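Local coordinates for protein JSC1_58120g3 ([Leptolyngbya] sp. JSC-1, PDB 6XHH) that is a cyanobacteriochrome GAF domain that binds a verdin-type bilin and probably serves as a far-red light sensor in signalling, at residues A[9-14]-A[22-27]; A[96-101]-A[106-111]; A[42-45]-A[49-52]; A[61-66]-A[122-127]. One frame throughout, in Å; residues are numbered along the deposited sequence.

Contact 1: A[9-14]-A[22-27]; sequences ITKIRQ and FSTTTQ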
loop_
_atom_site.group_PDB
_atom_site.type_symbol
_atom_site.label_atom_id
_atom_site.label_comp_id
_atom_site.label_asym_id
_atom_site.label_seq_id
_atom_site.Cartn_x
_atom_site.Cartn_y
_atom_site.Cartn_z
ATOM N N ILE A 9 -9.704 3.622 12.456
ATOM C CA ILE A 9 -9.654 5.073 12.640
ATOM C C ILE A 9 -9.591 5.428 14.121
ATOM O O ILE A 9 -8.882 6.358 14.523
ATOM C CB ILE A 9 -10.858 5.739 11.944
ATOM C CG1 ILE A 9 -10.841 5.429 10.448
ATOM C CG2 ILE A 9 -10.859 7.245 12.184
ATOM C CD1 ILE A 9 -12.030 5.988 9.698
ATOM N N THR A 10 -10.331 4.693 14.954
ATOM C CA THR A 10 -10.269 4.902 16.396
ATOM C C THR A 10 -8.844 4.752 16.916
ATOM O O THR A 10 -8.332 5.635 17.615
ATOM C CB THR A 10 -11.210 3.923 17.101
ATOM O OG1 THR A 10 -12.560 4.183 16.692
ATOM C CG2 THR A 10 -11.105 4.071 18.615
ATOM N N LYS A 11 -8.171 3.651 16.554
ATOM C CA LYS A 11 -6.808 3.426 17.035
ATOM C C LYS A 11 -5.861 4.518 16.552
ATOM O O LYS A 11 -4.998 4.989 17.307
ATOM C CB LYS A 11 -6.313 2.048 16.586
ATOM C CG LYS A 11 -7.050 0.880 17.211
ATOM C CD LYS A 11 -6.885 0.859 18.726
ATOM C CE LYS A 11 -5.419 0.916 19.136
ATOM N NZ LYS A 11 -4.613 -0.166 18.517
ATOM N N ILE A 12 -6.023 4.945 15.297
ATOM C CA ILE A 12 -5.178 5.993 14.733
ATOM C C ILE A 12 -5.313 7.286 15.523
ATOM O O ILE A 12 -4.322 7.971 15.800
ATOM C CB ILE A 12 -5.530 6.201 13.249
ATOM C CG1 ILE A 12 -4.911 5.091 12.405
ATOM C CG2 ILE A 12 -5.108 7.592 12.788
ATOM C CD1 ILE A 12 -5.394 5.079 10.969
ATOM N N ARG A 13 -6.537 7.653 15.887
ATOM C CA ARG A 13 -6.750 8.927 16.553
ATOM C C ARG A 13 -6.492 8.865 18.053
ATOM O O ARG A 13 -6.530 9.910 18.712
ATOM C CB ARG A 13 -8.172 9.429 16.287
ATOM C CG ARG A 13 -8.312 10.933 16.413
ATOM C CD ARG A 13 -7.513 11.658 15.353
ATOM N NE ARG A 13 -8.232 11.728 14.088
ATOM C CZ ARG A 13 -9.222 12.580 13.844
ATOM N NH1 ARG A 13 -9.611 13.435 14.782
ATOM N NH2 ARG A 13 -9.824 12.580 12.661
ATOM N N GLN A 14 -6.221 7.682 18.608
ATOM C CA GLN A 14 -5.909 7.575 20.030
ATOM C C GLN A 14 -4.447 7.869 20.342
ATOM O O GLN A 14 -4.059 7.808 21.513
ATOM C CB GLN A 14 -6.286 6.186 20.559
ATOM C CG GLN A 14 -7.780 6.047 20.860
ATOM C CD GLN A 14 -8.204 4.622 21.148
ATOM O OE1 GLN A 14 -7.500 3.668 20.818
ATOM N NE2 GLN A 14 -9.375 4.468 21.759
ATOM N N PHE A 22 1.539 6.339 12.114
ATOM C CA PHE A 22 2.049 5.415 11.100
ATOM C C PHE A 22 2.184 4.005 11.655
ATOM O O PHE A 22 1.779 3.030 11.013
ATOM C CB PHE A 22 3.399 5.896 10.579
ATOM C CG PHE A 22 3.309 7.022 9.599
ATOM C CD1 PHE A 22 2.116 7.698 9.392
ATOM C CD2 PHE A 22 4.433 7.411 8.887
ATOM C CE1 PHE A 22 2.052 8.738 8.481
ATOM C CE2 PHE A 22 4.371 8.433 7.973
ATOM C CZ PHE A 22 3.188 9.111 7.780
ATOM N N SER A 23 2.778 3.873 12.841
ATOM C CA SER A 23 3.015 2.543 13.394
ATOM C C SER A 23 1.706 1.847 13.733
ATOM O O SER A 23 1.512 0.669 13.411
ATOM C CB SER A 23 3.898 2.648 14.637
ATOM O OG SER A 23 5.213 3.032 14.283
ATOM N N THR A 24 0.792 2.566 14.388
ATOM C CA THR A 24 -0.519 2.006 14.688
ATOM C C THR A 24 -1.252 1.595 13.419
ATOM O O THR A 24 -1.905 0.544 13.385
ATOM C CB THR A 24 -1.340 3.034 15.466
ATOM O OG1 THR A 24 -0.654 3.343 16.683
ATOM C CG2 THR A 24 -2.718 2.502 15.785
ATOM N N THR A 25 -1.168 2.419 12.372
ATOM C CA THR A 25 -1.856 2.112 11.125
ATOM C C THR A 25 -1.344 0.815 10.508
ATOM O O THR A 25 -2.133 -0.081 10.181
ATOM C CB THR A 25 -1.705 3.273 10.147
ATOM O OG1 THR A 25 -2.318 4.442 10.718
ATOM C CG2 THR A 25 -2.385 2.948 8.843
ATOM N N THR A 26 -0.020 0.678 10.373
ATOM C CA THR A 26 0.508 -0.536 9.749
ATOM C C THR A 26 0.178 -1.769 10.588
ATOM O O THR A 26 -0.168 -2.823 10.038
ATOM C CB THR A 26 2.021 -0.438 9.503
ATOM O OG1 THR A 26 2.713 -0.170 10.718
ATOM C CG2 THR A 26 2.363 0.637 8.492
ATOM N N GLN A 27 0.255 -1.647 11.921
ATOM C CA GLN A 27 -0.072 -2.761 12.807
ATOM C C GLN A 27 -1.530 -3.166 12.675
ATOM O O GLN A 27 -1.847 -4.358 12.580
ATOM C CB GLN A 27 0.239 -2.382 14.257
ATOM C CG GLN A 27 1.727 -2.211 14.573
ATOM C CD GLN A 27 2.040 -2.243 16.070
ATOM O OE1 GLN A 27 1.272 -2.779 16.875
ATOM N NE2 GLN A 27 3.166 -1.648 16.446
#

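Contact 2: A[96-101]-A[106-111]; sequences ETIWEE and LQKPKR. With EDO (1,2-ethanediol), chain H.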
loop_
_atom_site.group_PDB
_atom_site.type_symbol
_atom_site.label_atom_id
_atom_site.label_comp_id
_atom_site.label_asym_id
_atom_site.label_seq_id
_atom_site.Cartn_x
_atom_site.Cartn_y
_atom_site.Cartn_z
ATOM N N GLU A 96 -2.002 -8.579 -12.325
ATOM C CA GLU A 96 -2.874 -7.650 -11.615
ATOM C C GLU A 96 -4.346 -7.871 -11.949
ATOM O O GLU A 96 -4.709 -8.268 -13.060
ATOM C CB GLU A 96 -2.493 -6.203 -11.924
ATOM C CG GLU A 96 -2.748 -5.785 -13.365
ATOM C CD GLU A 96 -2.815 -4.265 -13.540
ATOM O OE1 GLU A 96 -3.582 -3.599 -12.826
ATOM O OE2 GLU A 96 -2.080 -3.733 -14.389
ATOM N N THR A 97 -5.190 -7.618 -10.949
ATOM C CA THR A 97 -6.633 -7.552 -11.122
ATOM C C THR A 97 -7.011 -6.201 -11.718
ATOM O O THR A 97 -6.633 -5.156 -11.180
ATOM C CB THR A 97 -7.324 -7.730 -9.767
ATOM O OG1 THR A 97 -6.941 -8.986 -9.193
ATOM C CG2 THR A 97 -8.836 -7.678 -9.932
ATOM N N ILE A 98 -7.759 -6.213 -12.823
ATOM C CA ILE A 98 -8.074 -4.950 -13.486
ATOM C C ILE A 98 -9.105 -4.179 -12.673
ATOM O O ILE A 98 -10.148 -4.721 -12.276
ATOM C CB ILE A 98 -8.549 -5.186 -14.928
ATOM C CG1 ILE A 98 -7.479 -5.966 -15.710
ATOM C CG2 ILE A 98 -8.793 -3.850 -15.595
ATOM C CD1 ILE A 98 -6.127 -5.286 -15.757
ATOM N N TRP A 99 -8.801 -2.908 -12.410
ATOM C CA TRP A 99 -9.630 -2.005 -11.616
ATOM C C TRP A 99 -10.132 -0.892 -12.524
ATOM O O TRP A 99 -9.331 -0.102 -13.042
ATOM C CB TRP A 99 -8.809 -1.436 -10.464
ATOM C CG TRP A 99 -9.498 -0.452 -9.563
ATOM C CD1 TRP A 99 -9.640 0.892 -9.754
ATOM C CD2 TRP A 99 -10.090 -0.753 -8.307
ATOM N NE1 TRP A 99 -10.308 1.448 -8.686
ATOM C CE2 TRP A 99 -10.597 0.457 -7.784
ATOM C CE3 TRP A 99 -10.269 -1.932 -7.584
ATOM C CZ2 TRP A 99 -11.243 0.519 -6.552
ATOM C CZ3 TRP A 99 -10.911 -1.867 -6.363
ATOM C CH2 TRP A 99 -11.398 -0.653 -5.864
ATOM N N GLU A 100 -11.452 -0.831 -12.710
ATOM C CA GLU A 100 -12.083 0.150 -13.586
ATOM C C GLU A 100 -13.404 0.589 -12.970
ATOM O O GLU A 100 -14.151 -0.240 -12.441
ATOM C CB GLU A 100 -12.321 -0.428 -14.999
ATOM C CG GLU A 100 -11.031 -0.725 -15.749
ATOM C CD GLU A 100 -11.235 -1.529 -17.025
ATOM O OE1 GLU A 100 -12.318 -2.134 -17.200
ATOM O OE2 GLU A 100 -10.284 -1.560 -17.836
ATOM N N GLU A 101 -13.690 1.892 -13.062
ATOM C CA GLU A 101 -14.879 2.492 -12.444
ATOM C C GLU A 101 -14.963 2.129 -10.964
ATOM O O GLU A 101 -16.023 1.769 -10.447
ATOM C CB GLU A 101 -16.163 2.091 -13.183
ATOM C CG GLU A 101 -16.275 2.704 -14.573
ATOM C CD GLU A 101 -17.523 2.292 -15.330
ATOM O OE1 GLU A 101 -18.237 1.366 -14.888
ATOM O OE2 GLU A 101 -17.777 2.891 -16.399
ATOM N N LEU A 106 -14.446 -7.963 -13.634
ATOM C CA LEU A 106 -14.370 -9.416 -13.544
ATOM C C LEU A 106 -14.309 -10.084 -14.911
ATOM O O LEU A 106 -13.964 -11.269 -14.988
ATOM C CB LEU A 106 -15.558 -9.950 -12.746
ATOM C CG LEU A 106 -15.568 -9.558 -11.268
ATOM C CD1 LEU A 106 -16.982 -9.590 -10.702
ATOM C CD2 LEU A 106 -14.636 -10.457 -10.464
ATOM N N GLN A 107 -14.613 -9.350 -15.984
ATOM C CA GLN A 107 -14.561 -9.885 -17.341
ATOM C C GLN A 107 -13.147 -9.942 -17.897
ATOM O O GLN A 107 -12.912 -10.640 -18.889
ATOM C CB GLN A 107 -15.422 -9.033 -18.284
ATOM C CG GLN A 107 -16.905 -9.379 -18.319
ATOM C CD GLN A 107 -17.595 -9.162 -16.985
ATOM O OE1 GLN A 107 -17.948 -10.117 -16.293
ATOM N NE2 GLN A 107 -17.790 -7.896 -16.614
ATOM N N LYS A 108 -12.203 -9.222 -17.293
ATOM C CA LYS A 108 -10.867 -9.165 -17.871
ATOM C C LYS A 108 -9.932 -10.155 -17.193
ATOM O O LYS A 108 -9.977 -10.311 -15.970
ATOM C CB LYS A 108 -10.285 -7.759 -17.737
ATOM C CG LYS A 108 -10.956 -6.732 -18.641
ATOM C CD LYS A 108 -10.198 -5.411 -18.648
ATOM C CE LYS A 108 -10.702 -4.504 -19.763
ATOM N NZ LYS A 108 -9.915 -3.242 -19.919
ATOM N N PRO A 109 -9.069 -10.826 -17.947
ATOM C CA PRO A 109 -8.051 -11.668 -17.316
ATOM C C PRO A 109 -7.036 -10.815 -16.571
ATOM O O PRO A 109 -6.890 -9.618 -16.818
ATOM C CB PRO A 109 -7.403 -12.398 -18.500
ATOM C CG PRO A 109 -7.643 -11.480 -19.680
ATOM C CD PRO A 109 -8.973 -10.831 -19.420
ATOM N N LYS A 110 -6.334 -11.455 -15.640
ATOM C CA LYS A 110 -5.249 -10.777 -14.941
ATOM C C LYS A 110 -4.168 -10.354 -15.932
ATOM O O LYS A 110 -3.940 -11.007 -16.953
ATOM C CB LYS A 110 -4.650 -11.679 -13.856
ATOM C CG LYS A 110 -5.664 -12.300 -12.861
ATOM C CD LYS A 110 -6.399 -11.262 -12.043
ATOM C CE LYS A 110 -7.263 -11.921 -10.955
ATOM N NZ LYS A 110 -6.510 -12.418 -9.766
ATOM N N ARG A 111 -3.512 -9.231 -15.635
ATOM C CA ARG A 111 -2.495 -8.676 -16.518
ATOM C C ARG A 111 -1.108 -8.946 -15.950
ATOM O O ARG A 111 -0.755 -8.365 -14.921
ATOM C CB ARG A 111 -2.707 -7.175 -16.701
ATOM C CG ARG A 111 -1.781 -6.540 -17.709
ATOM C CD ARG A 111 -2.064 -5.044 -17.821
ATOM N NE ARG A 111 -1.764 -4.532 -19.152
ATOM C CZ ARG A 111 -0.611 -3.969 -19.498
ATOM N NH1 ARG A 111 0.366 -3.842 -18.611
ATOM N NH2 ARG A 111 -0.437 -3.531 -20.738
HETATM C C1 EDO H . -5.160 -7.181 -20.348
HETATM O O1 EDO H . -5.821 -5.927 -20.552
HETATM C C2 EDO H . -5.583 -7.713 -18.988
HETATM O O2 EDO H . -6.899 -8.260 -19.057
HETATM O O HOH W 1 -4.578 -10.299 -9.075
HETATM O O HOH W 2 -8.446 -8.707 -14.062
#

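Contact 3: A[42-45]-A[49-52]; sequences KFRE and GDFI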
loop_
_atom_site.group_PDB
_atom_site.type_symbol
_atom_site.label_atom_id
_atom_site.label_comp_id
_atom_site.label_asym_id
_atom_site.label_seq_id
_atom_site.Cartn_x
_atom_site.Cartn_y
_atom_site.Cartn_z
ATOM N N LYS A 42 7.196 6.564 1.418
ATOM C CA LYS A 42 7.128 7.978 1.085
ATOM C C LYS A 42 7.851 8.262 -0.226
ATOM O O LYS A 42 9.022 7.898 -0.387
ATOM C CB LYS A 42 7.732 8.816 2.208
ATOM C CG LYS A 42 7.776 10.297 1.894
ATOM C CD LYS A 42 8.279 11.086 3.096
ATOM C CE LYS A 42 8.182 12.576 2.795
ATOM N NZ LYS A 42 8.585 13.460 3.922
ATOM N N PHE A 43 7.163 8.931 -1.144
ATOM C CA PHE A 43 7.786 9.347 -2.393
ATOM C C PHE A 43 8.805 10.459 -2.168
ATOM O O PHE A 43 8.562 11.415 -1.423
ATOM C CB PHE A 43 6.738 9.843 -3.380
ATOM C CG PHE A 43 6.008 8.759 -4.105
ATOM C CD1 PHE A 43 6.686 7.764 -4.787
ATOM C CD2 PHE A 43 4.617 8.756 -4.107
ATOM C CE1 PHE A 43 5.982 6.772 -5.468
ATOM C CE2 PHE A 43 3.904 7.763 -4.768
ATOM C CZ PHE A 43 4.592 6.777 -5.460
ATOM N N ARG A 44 9.943 10.338 -2.839
ATOM C CA ARG A 44 10.833 11.467 -3.045
ATOM C C ARG A 44 10.272 12.347 -4.154
ATOM O O ARG A 44 9.241 12.048 -4.763
ATOM C CB ARG A 44 12.235 10.994 -3.418
ATOM C CG ARG A 44 12.789 9.891 -2.556
ATOM C CD ARG A 44 14.147 9.455 -3.081
ATOM N NE ARG A 44 14.566 8.213 -2.449
ATOM C CZ ARG A 44 15.483 7.394 -2.950
ATOM N NH1 ARG A 44 16.070 7.681 -4.105
ATOM N NH2 ARG A 44 15.777 6.274 -2.313
ATOM N N GLU A 45 10.979 13.443 -4.440
ATOM C CA GLU A 45 10.502 14.378 -5.448
ATOM C C GLU A 45 10.473 13.770 -6.844
ATOM O O GLU A 45 9.733 14.261 -7.706
ATOM C CB GLU A 45 11.372 15.634 -5.429
ATOM C CG GLU A 45 12.877 15.379 -5.453
ATOM C CD GLU A 45 13.379 14.948 -6.825
ATOM O OE1 GLU A 45 12.815 15.429 -7.829
ATOM O OE2 GLU A 45 14.319 14.124 -6.907
ATOM N N GLY A 49 11.459 6.441 -3.859
ATOM C CA GLY A 49 10.875 6.531 -2.531
ATOM C C GLY A 49 11.525 5.581 -1.548
ATOM O O GLY A 49 12.371 4.754 -1.904
ATOM N N ASP A 50 11.108 5.719 -0.290
ATOM C CA ASP A 50 11.725 5.024 0.831
ATOM C C ASP A 50 10.665 4.477 1.778
ATOM O O ASP A 50 9.606 5.080 1.964
ATOM C CB ASP A 50 12.666 5.965 1.596
ATOM C CG ASP A 50 13.693 6.606 0.685
ATOM O OD1 ASP A 50 14.747 5.974 0.477
ATOM O OD2 ASP A 50 13.431 7.710 0.150
ATOM N N PHE A 51 10.953 3.312 2.357
ATOM C CA PHE A 51 10.077 2.730 3.370
ATOM C C PHE A 51 10.218 3.489 4.693
ATOM O O PHE A 51 11.310 3.532 5.276
ATOM C CB PHE A 51 10.419 1.255 3.573
ATOM C CG PHE A 51 10.121 0.392 2.390
ATOM C CD1 PHE A 51 8.848 -0.135 2.207
ATOM C CD2 PHE A 51 11.107 0.104 1.460
ATOM C CE1 PHE A 51 8.572 -0.946 1.122
ATOM C CE2 PHE A 51 10.837 -0.689 0.355
ATOM C CZ PHE A 51 9.576 -1.228 0.190
ATOM N N ILE A 52 9.113 4.039 5.194
ATOM C CA ILE A 52 9.119 4.837 6.417
ATOM C C ILE A 52 8.718 4.022 7.638
ATOM O O ILE A 52 9.330 4.149 8.700
ATOM C CB ILE A 52 8.186 6.053 6.250
ATOM C CG1 ILE A 52 8.589 6.842 5.015
ATOM C CG2 ILE A 52 8.189 6.915 7.518
ATOM C CD1 ILE A 52 9.999 7.324 5.049
HETATM O O HOH W 3 11.158 9.107 0.829
#

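Contact 4: A[61-66]-A[122-127]; sequences RKLVGS and ESFEVK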
loop_
_atom_site.group_PDB
_atom_site.type_symbol
_atom_site.label_atom_id
_atom_site.label_comp_id
_atom_site.label_asym_id
_atom_site.label_seq_id
_atom_site.Cartn_x
_atom_site.Cartn_y
_atom_site.Cartn_z
ATOM N N ARG A 61 12.776 -9.866 6.521
ATOM C CA ARG A 61 13.688 -8.731 6.592
ATOM C C ARG A 61 12.908 -7.448 6.831
ATOM O O ARG A 61 11.789 -7.275 6.342
ATOM C CB ARG A 61 14.509 -8.597 5.304
ATOM C CG ARG A 61 15.640 -9.600 5.181
ATOM C CD ARG A 61 16.790 -9.128 4.298
ATOM N NE ARG A 61 16.374 -8.706 2.961
ATOM C CZ ARG A 61 16.047 -9.520 1.961
ATOM N NH1 ARG A 61 16.055 -10.839 2.115
ATOM N NH2 ARG A 61 15.695 -9.003 0.791
ATOM N N LYS A 62 13.523 -6.537 7.579
ATOM C CA LYS A 62 12.962 -5.210 7.779
ATOM C C LYS A 62 13.241 -4.350 6.555
ATOM O O LYS A 62 14.376 -4.304 6.067
ATOM C CB LYS A 62 13.551 -4.563 9.033
ATOM C CG LYS A 62 12.974 -5.132 10.320
ATOM C CD LYS A 62 13.353 -4.292 11.530
ATOM C CE LYS A 62 13.463 -5.146 12.789
ATOM N NZ LYS A 62 13.569 -4.317 14.026
ATOM N N LEU A 63 12.198 -3.690 6.043
ATOM C CA LEU A 63 12.339 -2.818 4.884
ATOM C C LEU A 63 12.565 -1.359 5.248
ATOM O O LEU A 63 13.075 -0.603 4.411
ATOM C CB LEU A 63 11.102 -2.918 3.980
ATOM C CG LEU A 63 10.790 -4.356 3.578
ATOM C CD1 LEU A 63 9.634 -4.330 2.597
ATOM C CD2 LEU A 63 12.009 -5.044 2.984
ATOM N N VAL A 64 12.195 -0.938 6.461
ATOM C CA VAL A 64 12.404 0.453 6.830
ATOM C C VAL A 64 13.896 0.752 6.791
ATOM O O VAL A 64 14.726 -0.068 7.207
ATOM C CB VAL A 64 11.799 0.756 8.207
ATOM C CG1 VAL A 64 12.234 2.137 8.685
ATOM C CG2 VAL A 64 10.277 0.694 8.132
ATOM N N GLY A 65 14.240 1.933 6.271
ATOM C CA GLY A 65 15.604 2.299 5.976
ATOM C C GLY A 65 15.975 2.138 4.517
ATOM O O GLY A 65 16.879 2.830 4.036
ATOM N N SER A 66 15.283 1.265 3.804
ATOM C CA SER A 66 15.614 0.915 2.435
ATOM C C SER A 66 14.773 1.726 1.460
ATOM O O SER A 66 13.688 2.206 1.786
ATOM C CB SER A 66 15.393 -0.585 2.196
ATOM O OG SER A 66 16.343 -1.359 2.917
ATOM N N GLU A 122 10.351 -9.505 -5.639
ATOM C CA GLU A 122 11.118 -10.583 -5.022
ATOM C C GLU A 122 12.221 -10.040 -4.120
ATOM O O GLU A 122 12.489 -10.602 -3.050
ATOM C CB GLU A 122 11.705 -11.493 -6.105
ATOM C CG GLU A 122 10.705 -12.459 -6.736
ATOM C CD GLU A 122 11.240 -13.070 -8.009
ATOM O OE1 GLU A 122 12.233 -12.532 -8.543
ATOM O OE2 GLU A 122 10.677 -14.082 -8.470
ATOM N N SER A 123 12.870 -8.939 -4.521
ATOM C CA SER A 123 13.936 -8.392 -3.685
ATOM C C SER A 123 13.417 -7.873 -2.352
ATOM O O SER A 123 14.203 -7.748 -1.402
ATOM C CB SER A 123 14.688 -7.275 -4.421
ATOM O OG SER A 123 14.053 -6.012 -4.264
ATOM N N PHE A 124 12.122 -7.568 -2.258
ATOM C CA PHE A 124 11.510 -7.148 -1.010
ATOM C C PHE A 124 10.730 -8.275 -0.345
ATOM O O PHE A 124 10.015 -8.031 0.638
ATOM C CB PHE A 124 10.624 -5.927 -1.262
ATOM C CG PHE A 124 11.405 -4.707 -1.684
ATOM C CD1 PHE A 124 12.353 -4.154 -0.835
ATOM C CD2 PHE A 124 11.220 -4.136 -2.934
ATOM C CE1 PHE A 124 13.085 -3.051 -1.219
ATOM C CE2 PHE A 124 11.956 -3.027 -3.321
ATOM C CZ PHE A 124 12.884 -2.485 -2.460
ATOM N N GLU A 125 10.880 -9.508 -0.856
ATOM C CA GLU A 125 10.283 -10.727 -0.303
ATOM C C GLU A 125 8.766 -10.777 -0.481
ATOM O O GLU A 125 8.072 -11.451 0.279
ATOM C CB GLU A 125 10.634 -10.905 1.171
ATOM C CG GLU A 125 12.101 -10.716 1.458
ATOM C CD GLU A 125 12.448 -11.191 2.835
ATOM O OE1 GLU A 125 13.060 -12.267 2.952
ATOM O OE2 GLU A 125 12.089 -10.500 3.798
ATOM N N VAL A 126 8.235 -10.113 -1.505
ATOM C CA VAL A 126 6.793 -9.985 -1.711
ATOM C C VAL A 126 6.327 -11.062 -2.689
ATOM O O VAL A 126 6.956 -11.265 -3.731
ATOM C CB VAL A 126 6.441 -8.579 -2.239
ATOM C CG1 VAL A 126 4.951 -8.476 -2.601
ATOM C CG2 VAL A 126 6.825 -7.485 -1.237
ATOM N N LYS A 127 5.212 -11.750 -2.370
ATOM C CA LYS A 127 4.557 -12.661 -3.309
ATOM C C LYS A 127 3.155 -12.219 -3.716
ATOM O O LYS A 127 2.563 -12.830 -4.617
ATOM C CB LYS A 127 4.474 -14.078 -2.721
ATOM C CG LYS A 127 5.795 -14.842 -2.802
ATOM C CD LYS A 127 5.588 -16.293 -2.393
ATOM C CE LYS A 127 6.894 -17.066 -2.460
ATOM N NZ LYS A 127 7.935 -16.405 -1.627
#

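Contact 1: A[9-14]-A[22-27]
Ile-12 and Thr-25 cross at a slant where helix 2-13 runs back against helix 18-33, and the CG1-CD1 branch of the isoleucine lies against the threonine hydroxyl. Both CG1 and CD1 of Ile-12 come to 3.2 Å from OG1 of Thr-25, a close fit of one methylene and one methyl group against a single oxygen. The Ile-12 arm reaches this place because CG1 lies opposite the carbonyl carbon (chi1 -78°) and the chain then runs out straight to CD1. The hydroxyl is not left to the hydrocarbon alone: it is hydrogen-bonded to the backbone carbonyl of Ile-21, one turn earlier in its own helix, so threonine can present polar and apolar atoms at a buried place.

One residue before each of these, Thr-24 faces Lys-11. Its methyl group makes the touch, with CG2 of Thr-24 lying 3.7 Å from CB of Lys-11. The same CG2 is also close to the carbonyl oxygen of Lys-11, while OG1 turns to the carbonyl of Ser-20. Lysine suits this partly exposed place because its inner carbons pack on the methyl, and its bent chain carries the ammonium group to a salt bridge with Glu-28.

The two short helical segments are nearly antiparallel, 158° apart, and their axes approach to 8.9 Å. The pairing is a helical hairpin held by van der Waals contact, with little surface buried (172 Å²). Thr-25 also touches Val-166 and Leu-170 of helix 157-178, whereas Phe-22 and Thr-26 turn to strands 37-43 and 49-56, so helix 18-33 is layered between helix 2-13 and the central sheet.

Contact 2: A[96-101]-A[106-111]
The ammonium nitrogen NZ of Lys-108 meets OE2 of Glu-100 at 2.7 Å, in a salt bridge that uses the syn lone pair of the carboxylate. The two side chains cross at about a right angle, each extended, while OE1 of Glu-100 is held by Asn-105. On its way to the acid the Lys-108 chain passes Ile-98 almost perpendicularly, CD of the lysine lying 3.7 Å from CG2 of Ile-98; a branched aliphatic residue here gives the lysine methylenes an apolar group to cross.

At the other end of the contact, Glu-96 and Arg-111 form a single antiparallel bridge. N of Glu-96 donates to O of Arg-111 at 2.9 Å, and N of Arg-111 returns a bond to O of Glu-96 at 3.0 Å. Their side chains run side by side, CG of Glu-96 against CB of Arg-111 (3.6 Å), but the charged ends do not pair: the carboxylate of Glu-96 is salt-bridged to Arg-80.

Two waters complete the join, one between OG1 of Thr-97 and NZ of Lys-110, the other between N of Ile-98 and O of Lys-108. An ethanediol, probably from the crystallisation liquor, donates to O of Pro-109.

The chemistry implies a mixed join: direct backbone bonds at one end, an ion pair near the surface at the other, and water bridging where the backbones part. The side chain of Arg-111 lies about 5 Å from the bound bilin.

Contact 3: A[42-45]-A[49-52]
Lys-42 pairs with Asp-50 through both backbone bonds of an antiparallel hydrogen-bonded pair: N of Lys-42 to O of Asp-50 at 2.9 Å, and N of Asp-50 to O of Lys-42 at 3.0 Å. Its CB rests on CG1 of Ile-52 at 3.5 Å, and the extended chain carries its ammonium group clear of the second strand, which suits a lysine at an exposed place. A water donates both to O of Lys-42 and to OD2 of Asp-50.

Phe-43 stands opposite Gly-49 as a non-hydrogen-bonded pair, their CA atoms 4.2 Å apart. CA of Gly-49 lies 3.1 Å from O of Lys-42; glycine suits the place because a CB would collide with that oxygen.

Arg-44 closes the end of the hairpin with a side-on grip on Asp-50. Its CG lies opposite the carbonyl carbon (chi1 -47°) and the chain runs extended to NE, bringing two N-H groups to two oxygens. NE of Arg-44 bonds OD2 of Asp-50 at 2.9 Å, nearly straight, and NH2 of Arg-44 bonds OD1 of Asp-50 at 3.0 Å. Both oxygens lie near the guanidinium plane and are met on their syn sides, though out of the carboxylate plane (26° for OD2). This twofold salt bridge fixes the carboxylate's rotation; NH1 also pairs with Glu-69.

The hairpin lies within the six-stranded sheet: strand 139-148 flanks 37-43, strand 67-68 flanks 49-56, and Phe-51 reaches the bilin pocket.

Contact 4: A[61-66]-A[122-127]
A bend at the CG-CD bond of Arg-61 (chi3 -54°) folds its guanidinium back over the carboxylate of Glu-125, whose own chain runs out extended from CG to meet it. Glu-125 has a positive phi of 70°, the C-prime residue of a Schellman motif that ends helix 115-123, and this turn of the backbone directs its side chain toward the loop.

The carboxylate serves two purposes. OE2 of Glu-125 accepts a hydrogen bond from the backbone N of Arg-61 at 2.9 Å, on its syn side. OE1 lies 3.4 Å from NH1 of Arg-61, but well out of the guanidinium plane, so this salt bridge acts by charge alone. The acid group sits over one face of the guanidinium, offset toward its rim, with the two planes 34° apart. O of Ser-123 lies near the guanidinium edge, 2.9 Å from NH2 of Arg-61, but at an angle too poor for a hydrogen bond. An arginine suits this place because it offers the acid a broad flat cation.

Next to the charged pair, CD2 of Leu-63 meets the edge of the Phe-124 ring, 3.9 Å from its CD1, an apolar touch.

Leu-63 begins a type II turn to Ser-66; Gly-65, third in it, has a positive phi that suits glycine, since a CB would jam against the preceding carbonyl oxygen. The loop between strands 49-56 and 67-68 is thereby laid against the end of helix 115-123, where Phe-124 also meets Phe-51 and Trp-68.

Overall arrangement
The four contacts spread over one GAF domain. Along the chain, contact 1 comes first, then contact 3; contact 4 joins distant parts of the sequence, and contact 2 lies nested inside the loop it closes. Contacts 3 and 4 are neighbours, with centres about 14 Å apart, touching where Phe-51 and Ile-52 meet the 61-66 loop. Contact 1 reaches contact 3 where Phe-22 packs on Ile-52, linking the helical layer to the sheet. Contact 2 is remote, its centre about 31 Å from that of contact 1 and across the chain's centre. Contacts 2, 3 and 4 each bring residues near the bilin, whereas contact 1 belongs to the helical layer.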